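Local coordinates for protein HAD family phosphatase (Pseudomonas syringae pv. tomato, PDB 2ODA) that is of uncertain function but belongs to the haloacid dehalogenase superfamily, most of whose members are phosphatases or related hydrolases, at residues W127-A132 against S171-L176; P7-G12 against V109-D114; V18-Q23 against L37-Q42. One frame throughout, in Å; residues are numbered along the deposited sequence.

How the contacts relate
Contacts 1 and 2 lie in one parallel sheet, their centres about 9 Å apart, and are stitched together because strand 109-112 of contact 2 is the neighbour of strand 127-131 of contact 1. Probable hydrogen bonds join them, among them Ile-129 N to Leu-110 O at 2.9 Å. Contact 3 sits about 14 Å from contact 2, centre to centre, with nearest atoms about 6 Å apart; it lies within the chain between the strands of contact 2. It does touch contact 1, whose Leu-176 CD1 comes within 3.6 Å of Thr-38 OG1. In relatives the active site lies at the end of the strand equivalent to 9-12, so the C-terminal ends of contact 2's strands probably border it, with contact 3 to one side.

Contact 1 of 3, residues W127-A132 against S171-L176; sequences WTIGLA and SVIDHL
Leu-131 and Ile-173 lie alongside each other, pointing the same way, where strand 171-173 closes one edge of the parallel sheet of this Rossmann-like fold. A helical beta-alpha-beta crossover, ending in helix 150-167, links the two strands. Gly-130 anchors the pairing through both its backbone polar atoms: its N donates to Ser-171 O at 2.9 Å, and its O accepts from Ile-173 N at 3.0 Å. Ala-132 N then reaches Ile-173 O at 2.9 Å, while the bond at the other end, Ser-171 N to Thr-128 O, is weak.

Ile-173 holds CG1 between its backbone N and carbonyl carbon (chi1 55°). From there CG1 bridges two neighbours, touching Leu-131 CD2 at 3.7 Å and Ile-129 CG2 at the same distance. Helix 179-191 packs on this face, against Ile-129. On the other face, helix 150-167 presents Thr-161 to both Ala-132 and Val-172, and Ala-132 CB meets Val-172 CG1 at 3.9 Å. Past the strand the chain turns back, so that Leu-176 crosses Leu-131 at about a right angle, its CD2 4.0 Å from Leu-131 CD1.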
loop_
_atom_site.group_PDB
_atom_site.type_symbol
_atom_site.label_atom_id
_atom_site.label_comp_id
_atom_site.label_asym_id
_atom_site.label_seq_id
_atom_site.Cartn_x
_atom_site.Cartn_y
_atom_site.Cartn_z
ATOM N N TRP B 127 -0.273 -3.221 9.395
ATOM C CA TRP B 127 -0.209 -3.870 10.699
ATOM C C TRP B 127 -0.954 -5.197 10.570
ATOM O O TRP B 127 -1.931 -5.306 9.820
ATOM C CB TRP B 127 -0.895 -3.015 11.779
ATOM C CG TRP B 127 -0.068 -1.819 12.215
ATOM C CD1 TRP B 127 -0.167 -0.528 11.756
ATOM C CD2 TRP B 127 0.963 -1.824 13.197
ATOM N NE1 TRP B 127 0.756 0.280 12.407
ATOM C CE2 TRP B 127 1.468 -0.496 13.289
ATOM C CE3 TRP B 127 1.528 -2.825 14.003
ATOM C CZ2 TRP B 127 2.518 -0.150 14.153
ATOM C CZ3 TRP B 127 2.569 -2.481 14.873
ATOM C CH2 TRP B 127 3.046 -1.145 14.943
ATOM N N THR B 128 -0.495 -6.204 11.308
ATOM C CA THR B 128 -1.144 -7.534 11.279
ATOM C C THR B 128 -1.436 -8.091 12.667
ATOM O O THR B 128 -0.623 -7.964 13.574
ATOM C CB THR B 128 -0.303 -8.595 10.491
ATOM O OG1 THR B 128 0.993 -8.733 11.081
ATOM C CG2 THR B 128 -0.115 -8.166 9.045
ATOM N N ILE B 129 -2.605 -8.709 12.813
ATOM C CA ILE B 129 -2.985 -9.411 14.029
ATOM C C ILE B 129 -3.280 -10.839 13.596
ATOM O O ILE B 129 -4.076 -11.051 12.681
ATOM C CB ILE B 129 -4.253 -8.787 14.710
ATOM C CG1 ILE B 129 -3.944 -7.343 15.148
ATOM C CG2 ILE B 129 -4.784 -9.714 15.877
ATOM C CD1 ILE B 129 -5.190 -6.465 15.567
ATOM N N GLY B 130 -2.607 -11.791 14.233
ATOM C CA GLY B 130 -2.799 -13.209 13.981
ATOM C C GLY B 130 -3.734 -13.829 15.004
ATOM O O GLY B 130 -3.822 -13.372 16.154
ATOM N N LEU B 131 -4.445 -14.867 14.573
ATOM C CA LEU B 131 -5.421 -15.554 15.411
ATOM C C LEU B 131 -4.963 -16.980 15.718
ATOM O O LEU B 131 -4.711 -17.763 14.813
ATOM C CB LEU B 131 -6.815 -15.539 14.738
ATOM C CG LEU B 131 -7.516 -14.172 14.592
ATOM C CD1 LEU B 131 -8.859 -14.295 13.844
ATOM C CD2 LEU B 131 -7.744 -13.494 15.946
ATOM N N ALA B 132 -4.871 -17.311 17.007
ATOM C CA ALA B 132 -4.176 -18.548 17.422
ATOM C C ALA B 132 -5.046 -19.817 17.479
ATOM O O ALA B 132 -4.522 -20.919 17.636
ATOM C CB ALA B 132 -3.501 -18.326 18.754
ATOM N N SER B 171 1.072 -8.812 16.399
ATOM C CA SER B 171 0.473 -9.254 17.659
ATOM C C SER B 171 -0.323 -10.514 17.366
ATOM O O SER B 171 -0.887 -10.639 16.292
ATOM C CB SER B 171 -0.503 -8.193 18.233
ATOM O OG SER B 171 0.136 -6.950 18.467
ATOM N N VAL B 172 -0.353 -11.441 18.329
ATOM C CA VAL B 172 -1.189 -12.634 18.224
ATOM C C VAL B 172 -2.119 -12.736 19.427
ATOM O O VAL B 172 -1.699 -12.552 20.577
ATOM C CB VAL B 172 -0.350 -13.966 18.111
ATOM C CG1 VAL B 172 -1.283 -15.177 17.938
ATOM C CG2 VAL B 172 0.634 -13.918 16.911
ATOM N N ILE B 173 -3.381 -13.047 19.144
ATOM C CA ILE B 173 -4.424 -13.195 20.140
ATOM C C ILE B 173 -5.185 -14.507 19.927
ATOM O O ILE B 173 -5.155 -15.089 18.840
ATOM C CB ILE B 173 -5.425 -11.984 20.132
ATOM C CG1 ILE B 173 -6.023 -11.766 18.719
ATOM C CG2 ILE B 173 -4.689 -10.725 20.669
ATOM C CD1 ILE B 173 -7.143 -10.694 18.625
ATOM N N ASP B 174 -5.876 -14.945 20.973
ATOM C CA ASP B 174 -6.511 -16.270 20.976
ATOM C C ASP B 174 -7.804 -16.280 20.159
ATOM O O ASP B 174 -8.197 -17.323 19.619
ATOM C CB ASP B 174 -6.878 -16.664 22.395
ATOM C CG ASP B 174 -5.686 -17.088 23.247
ATOM O OD1 ASP B 174 -4.528 -17.167 22.768
ATOM O OD2 ASP B 174 -5.956 -17.341 24.447
ATOM N N HIS B 175 -8.504 -15.146 20.140
ATOM C CA HIS B 175 -9.819 -15.052 19.484
ATOM C C HIS B 175 -10.200 -13.593 19.358
ATOM O O HIS B 175 -9.596 -12.741 20.002
ATOM C CB HIS B 175 -10.905 -15.822 20.297
ATOM C CG HIS B 175 -11.006 -15.390 21.730
ATOM N ND1 HIS B 175 -11.703 -14.268 22.127
ATOM C CD2 HIS B 175 -10.484 -15.920 22.858
ATOM C CE1 HIS B 175 -11.608 -14.130 23.441
ATOM N NE2 HIS B 175 -10.862 -15.115 23.905
ATOM N N LEU B 176 -11.239 -13.320 18.567
ATOM C CA LEU B 176 -11.708 -11.943 18.335
ATOM C C LEU B 176 -12.224 -11.193 19.573
ATOM O O LEU B 176 -12.304 -9.962 19.566
ATOM C CB LEU B 176 -12.740 -11.900 17.209
ATOM C CG LEU B 176 -12.235 -12.286 15.811
ATOM C CD1 LEU B 176 -13.389 -12.283 14.812
ATOM C CD2 LEU B 176 -11.110 -11.336 15.366
#

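Contact 2 of 3, residues P7-G12 against V109-D114; sequences PALLFG and VLISGD
The two central strands of the HAD-like sheet pair here through Leu-10 and Phe-11 against Leu-110 and Ile-111, and their C-terminal ends, at Gly-12 and Gly-113, probably border the site that is catalytic in relatives. Leu-10 N donates to Val-109 O at 2.8 Å, and Leu-10 O takes the N-H of Ile-111 at 2.8 Å. Gly-12 N continues the ladder to Ile-111 O, 3.0 Å away; the first rung, Val-109 N to Ala-8 O, is weak.

Ile-111 and Phe-11 point the same way, and the end of the isoleucine is swung over the ring: a chi2 of 104° carries CD1 above one face of the aromatic. This CH-pi contact puts CD1 4.0 Å from the centroid of the Phe-11 ring, 22° off the normal and shifted toward the rim. Farther back on that face, Leu-9 lies beside Val-109, with CD2 3.6 Å from Val-109 CB. Helix 179-191 covers this layer, Leu-179 resting on both Phe-11 and Ile-111.

In the Rossmann-like HAD fold the strand equivalent to 9-12 normally ends at the nucleophilic aspartate; by sequence, Gly-12 probably occupies that position here. Across the sheet, Leu-110 has CG beside its carbonyl carbon (chi1 165°), and from there CD1 reaches Leu-10 CB at 3.8 Å. Both leucines face Cys-93 of helix 91-99.

At the end of strand 109-112, Ser-112 OG accepts from Asp-114 N at 3.0 Å in an ST turn. Gly-113 and Asp-114 resemble the Gly-Asp pair of the acidic HAD motif that follows this strand. As N-cap of helix 115-123, Asp-114 offers OD1 to Arg-116 N.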
loop_
_atom_site.group_PDB
_atom_site.type_symbol
_atom_site.label_atom_id
_atom_site.label_comp_id
_atom_site.label_asym_id
_atom_site.label_seq_id
_atom_site.Cartn_x
_atom_site.Cartn_y
_atom_site.Cartn_z
ATOM N N PRO B 7 -7.810 3.787 10.739
ATOM C CA PRO B 7 -8.718 4.196 9.659
ATOM C C PRO B 7 -9.564 3.071 9.043
ATOM O O PRO B 7 -10.659 3.343 8.558
ATOM C CB PRO B 7 -7.789 4.807 8.614
ATOM C CG PRO B 7 -6.438 4.272 8.896
ATOM C CD PRO B 7 -6.395 3.781 10.318
ATOM N N ALA B 8 -9.079 1.832 9.080
ATOM C CA ALA B 8 -9.789 0.721 8.450
ATOM C C ALA B 8 -9.258 -0.586 9.035
ATOM O O ALA B 8 -8.091 -0.660 9.422
ATOM C CB ALA B 8 -9.585 0.734 6.939
ATOM N N LEU B 9 -10.123 -1.593 9.070
ATOM C CA LEU B 9 -9.745 -2.938 9.455
ATOM C C LEU B 9 -10.129 -3.924 8.362
ATOM O O LEU B 9 -11.254 -3.891 7.823
ATOM C CB LEU B 9 -10.384 -3.346 10.792
ATOM C CG LEU B 9 -10.132 -2.488 12.043
ATOM C CD1 LEU B 9 -10.952 -3.019 13.220
ATOM C CD2 LEU B 9 -8.648 -2.480 12.416
ATOM N N LEU B 10 -9.183 -4.795 8.026
ATOM C CA LEU B 10 -9.408 -5.888 7.069
ATOM C C LEU B 10 -9.441 -7.193 7.820
ATOM O O LEU B 10 -8.612 -7.396 8.708
ATOM C CB LEU B 10 -8.272 -5.931 6.053
ATOM C CG LEU B 10 -8.023 -4.607 5.316
ATOM C CD1 LEU B 10 -6.882 -4.815 4.304
ATOM C CD2 LEU B 10 -9.304 -4.084 4.623
ATOM N N PHE B 11 -10.375 -8.086 7.462
ATOM C CA PHE B 11 -10.484 -9.398 8.119
ATOM C C PHE B 11 -10.480 -10.509 7.091
ATOM O O PHE B 11 -11.168 -10.424 6.082
ATOM C CB PHE B 11 -11.827 -9.530 8.857
ATOM C CG PHE B 11 -11.973 -8.643 10.045
ATOM C CD1 PHE B 11 -12.502 -7.358 9.911
ATOM C CD2 PHE B 11 -11.645 -9.105 11.313
ATOM C CE1 PHE B 11 -12.669 -6.534 11.044
ATOM C CE2 PHE B 11 -11.823 -8.297 12.449
ATOM C CZ PHE B 11 -12.342 -7.014 12.300
ATOM N N GLY B 12 -9.743 -11.578 7.352
ATOM C CA GLY B 12 -10.040 -12.826 6.635
ATOM C C GLY B 12 -11.494 -13.228 6.924
ATOM O O GLY B 12 -12.033 -12.910 7.978
ATOM N N VAL B 109 -5.095 -2.125 9.523
ATOM C CA VAL B 109 -4.765 -3.415 10.150
ATOM C C VAL B 109 -5.439 -4.570 9.411
ATOM O O VAL B 109 -6.563 -4.426 8.930
ATOM C CB VAL B 109 -5.223 -3.466 11.631
ATOM C CG1 VAL B 109 -4.708 -4.738 12.323
ATOM C CG2 VAL B 109 -4.757 -2.218 12.393
ATOM N N LEU B 110 -4.733 -5.707 9.325
ATOM C CA LEU B 110 -5.312 -6.936 8.792
ATOM C C LEU B 110 -5.340 -7.936 9.929
ATOM O O LEU B 110 -4.334 -8.139 10.607
ATOM C CB LEU B 110 -4.461 -7.515 7.636
ATOM C CG LEU B 110 -4.796 -8.977 7.257
ATOM C CD1 LEU B 110 -6.170 -9.087 6.586
ATOM C CD2 LEU B 110 -3.718 -9.553 6.319
ATOM N N ILE B 111 -6.486 -8.561 10.120
ATOM C CA ILE B 111 -6.634 -9.618 11.109
ATOM C C ILE B 111 -6.920 -10.919 10.348
ATOM O O ILE B 111 -7.844 -10.954 9.544
ATOM C CB ILE B 111 -7.816 -9.300 12.045
ATOM C CG1 ILE B 111 -7.568 -7.957 12.769
ATOM C CG2 ILE B 111 -8.023 -10.428 13.071
ATOM C CD1 ILE B 111 -8.387 -6.789 12.224
ATOM N N SER B 112 -6.154 -11.979 10.645
ATOM C CA SER B 112 -6.292 -13.295 9.976
ATOM C C SER B 112 -5.583 -14.372 10.820
ATOM O O SER B 112 -4.693 -14.058 11.606
ATOM C CB SER B 112 -5.659 -13.245 8.573
ATOM O OG SER B 112 -5.804 -14.477 7.868
ATOM N N GLY B 113 -5.976 -15.633 10.649
ATOM C CA GLY B 113 -5.126 -16.747 11.086
ATOM C C GLY B 113 -4.417 -17.505 9.972
ATOM O O GLY B 113 -3.762 -18.525 10.230
ATOM N N ASP B 114 -4.502 -17.000 8.739
ATOM C CA ASP B 114 -3.968 -17.710 7.575
ATOM C C ASP B 114 -2.615 -17.123 7.184
ATOM O O ASP B 114 -2.526 -15.938 6.864
ATOM C CB ASP B 114 -4.934 -17.609 6.376
ATOM C CG ASP B 114 -4.462 -18.421 5.166
ATOM O OD1 ASP B 114 -3.281 -18.369 4.833
ATOM O OD2 ASP B 114 -5.273 -19.083 4.521
#

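Contact 3 of 3, residues V18-Q23 against L37-Q42; sequences VDFGAQ and LTPGAQ
Phe-20 meets Pro-39 and Thr-38 together, while Val-18 meets Leu-37, and no hydrogen bond crosses between the two segments. Pro-39 CD lies 3.7 Å from Phe-20 CD1, the two side chains crossing at about a right angle. Thr-38 CG2 comes to the edge of the same ring, near its plane, and also approaches Val-18 O at 3.7 Å. At the other end, Val-18 CG1 touches Leu-37 CD2 at 3.8 Å, where the backbones form a single bridge.

The threonine methyl is directed by what holds its hydroxyl. OG1 sits between the backbone N and the carbonyl carbon (chi1 61°) and donates to Cys-16 O, leaving CG2 to face Val-18 and Phe-20. The phenylalanine is placed by a type II turn from Asp-19 to Ala-22, closed by Ala-22 N to Asp-19 O at 2.9 Å. The Asp-19 side chain folds back over the end of the turn: its OD1 accepts from Gln-23 N at 2.9 Å on the syn side, 30° out of the carboxylate plane, while OD2 binds Ser-14 OG and Ala-24 N. Gln-23 NE2 adds a bond to Gly-21 O, also 2.9 Å, from above the carbonyl plane.

A second type II turn, Thr-38 to Ala-41, passes the chain through Gly-40, the N-cap of helix 41-51. Helix 13-17 occupies the position of the HAD squiggle, and the two segments, bridged at Val-18 and Leu-37, probably correspond to the flap that follows it. Trp-145 of helix 142-147 stacks edge-to-face with Phe-20, joining the loop to that helix, and Leu-13 of helix 13-17 packs against Val-18.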
loop_
_atom_site.group_PDB
_atom_site.type_symbol
_atom_site.label_atom_id
_atom_site.label_comp_id
_atom_site.label_asym_id
_atom_site.label_seq_id
_atom_site.Cartn_x
_atom_site.Cartn_y
_atom_site.Cartn_z
ATOM N N VAL B 18 -15.678 -16.227 10.552
ATOM C CA VAL B 18 -16.615 -17.334 10.578
ATOM C C VAL B 18 -15.791 -18.597 10.323
ATOM O O VAL B 18 -14.576 -18.512 10.129
ATOM C CB VAL B 18 -17.712 -17.192 9.463
ATOM C CG1 VAL B 18 -18.654 -15.988 9.710
ATOM C CG2 VAL B 18 -17.077 -17.075 8.078
ATOM N N ASP B 19 -16.448 -19.753 10.288
ATOM C CA ASP B 19 -15.803 -20.991 9.825
ATOM C C ASP B 19 -14.561 -21.388 10.644
ATOM O O ASP B 19 -13.447 -21.554 10.107
ATOM C CB ASP B 19 -15.504 -20.932 8.304
ATOM C CG ASP B 19 -15.033 -22.276 7.757
ATOM O OD1 ASP B 19 -15.340 -23.309 8.383
ATOM O OD2 ASP B 19 -14.361 -22.289 6.723
ATOM N N PHE B 20 -14.749 -21.514 11.949
ATOM C CA PHE B 20 -13.656 -21.912 12.851
ATOM C C PHE B 20 -12.986 -23.178 12.305
ATOM O O PHE B 20 -13.675 -24.170 12.006
ATOM C CB PHE B 20 -14.249 -22.182 14.236
ATOM C CG PHE B 20 -13.238 -22.474 15.309
ATOM C CD1 PHE B 20 -12.828 -21.468 16.185
ATOM C CD2 PHE B 20 -12.724 -23.752 15.467
ATOM C CE1 PHE B 20 -11.920 -21.734 17.223
ATOM C CE2 PHE B 20 -11.764 -24.032 16.492
ATOM C CZ PHE B 20 -11.371 -23.002 17.368
ATOM N N GLY B 21 -11.656 -23.141 12.181
ATOM C CA GLY B 21 -10.915 -24.267 11.619
ATOM C C GLY B 21 -10.876 -24.373 10.106
ATOM O O GLY B 21 -10.428 -25.400 9.582
ATOM N N ALA B 22 -11.314 -23.314 9.412
ATOM C CA ALA B 22 -11.261 -23.199 7.929
ATOM C C ALA B 22 -11.840 -24.432 7.240
ATOM O O ALA B 22 -11.230 -25.008 6.324
ATOM C CB ALA B 22 -9.796 -22.943 7.434
ATOM N N GLN B 23 -13.020 -24.839 7.696
ATOM C CA GLN B 23 -13.632 -26.087 7.198
ATOM C C GLN B 23 -14.229 -25.968 5.815
ATOM O O GLN B 23 -14.437 -26.993 5.137
ATOM C CB GLN B 23 -14.650 -26.599 8.223
ATOM C CG GLN B 23 -13.967 -26.918 9.553
ATOM C CD GLN B 23 -13.104 -28.162 9.425
ATOM O OE1 GLN B 23 -13.631 -29.267 9.346
ATOM N NE2 GLN B 23 -11.776 -27.980 9.354
ATOM N N LEU B 37 -20.239 -17.661 13.361
ATOM C CA LEU B 37 -19.152 -16.760 13.787
ATOM C C LEU B 37 -18.182 -17.391 14.790
ATOM O O LEU B 37 -18.584 -18.193 15.627
ATOM C CB LEU B 37 -19.756 -15.506 14.414
ATOM C CG LEU B 37 -20.550 -14.639 13.437
ATOM C CD1 LEU B 37 -21.614 -13.811 14.215
ATOM C CD2 LEU B 37 -19.638 -13.735 12.640
ATOM N N THR B 38 -16.906 -17.015 14.705
ATOM C CA THR B 38 -15.880 -17.494 15.638
ATOM C C THR B 38 -16.051 -16.911 17.059
ATOM O O THR B 38 -16.707 -15.877 17.233
ATOM C CB THR B 38 -14.439 -17.235 15.112
ATOM O OG1 THR B 38 -14.224 -15.830 14.942
ATOM C CG2 THR B 38 -14.204 -17.984 13.793
ATOM N N PRO B 39 -15.499 -17.598 18.074
ATOM C CA PRO B 39 -15.721 -17.144 19.455
ATOM C C PRO B 39 -15.311 -15.670 19.667
ATOM O O PRO B 39 -14.229 -15.257 19.255
ATOM C CB PRO B 39 -14.849 -18.101 20.280
ATOM C CG PRO B 39 -14.785 -19.353 19.470
ATOM C CD PRO B 39 -14.709 -18.849 18.029
ATOM N N GLY B 40 -16.202 -14.889 20.265
ATOM C CA GLY B 40 -15.926 -13.483 20.541
ATOM C C GLY B 40 -16.241 -12.529 19.399
ATOM O O GLY B 40 -16.193 -11.319 19.600
ATOM N N ALA B 41 -16.573 -13.065 18.210
ATOM C CA ALA B 41 -16.811 -12.226 17.017
ATOM C C ALA B 41 -17.988 -11.255 17.224
ATOM O O ALA B 41 -17.877 -10.085 16.875
ATOM C CB ALA B 41 -17.046 -13.105 15.726
ATOM N N GLN B 42 -19.108 -11.743 17.779
ATOM C CA GLN B 42 -20.282 -10.876 17.986
ATOM C C GLN B 42 -19.941 -9.657 18.834
ATOM O O GLN B 42 -20.364 -8.548 18.533
ATOM C CB GLN B 42 -21.449 -11.635 18.639
ATOM C CG GLN B 42 -22.079 -12.739 17.767
ATOM C CD GLN B 42 -21.461 -14.118 17.980
ATOM O OE1 GLN B 42 -20.241 -14.265 18.084
ATOM N NE2 GLN B 42 -22.312 -15.132 18.050
#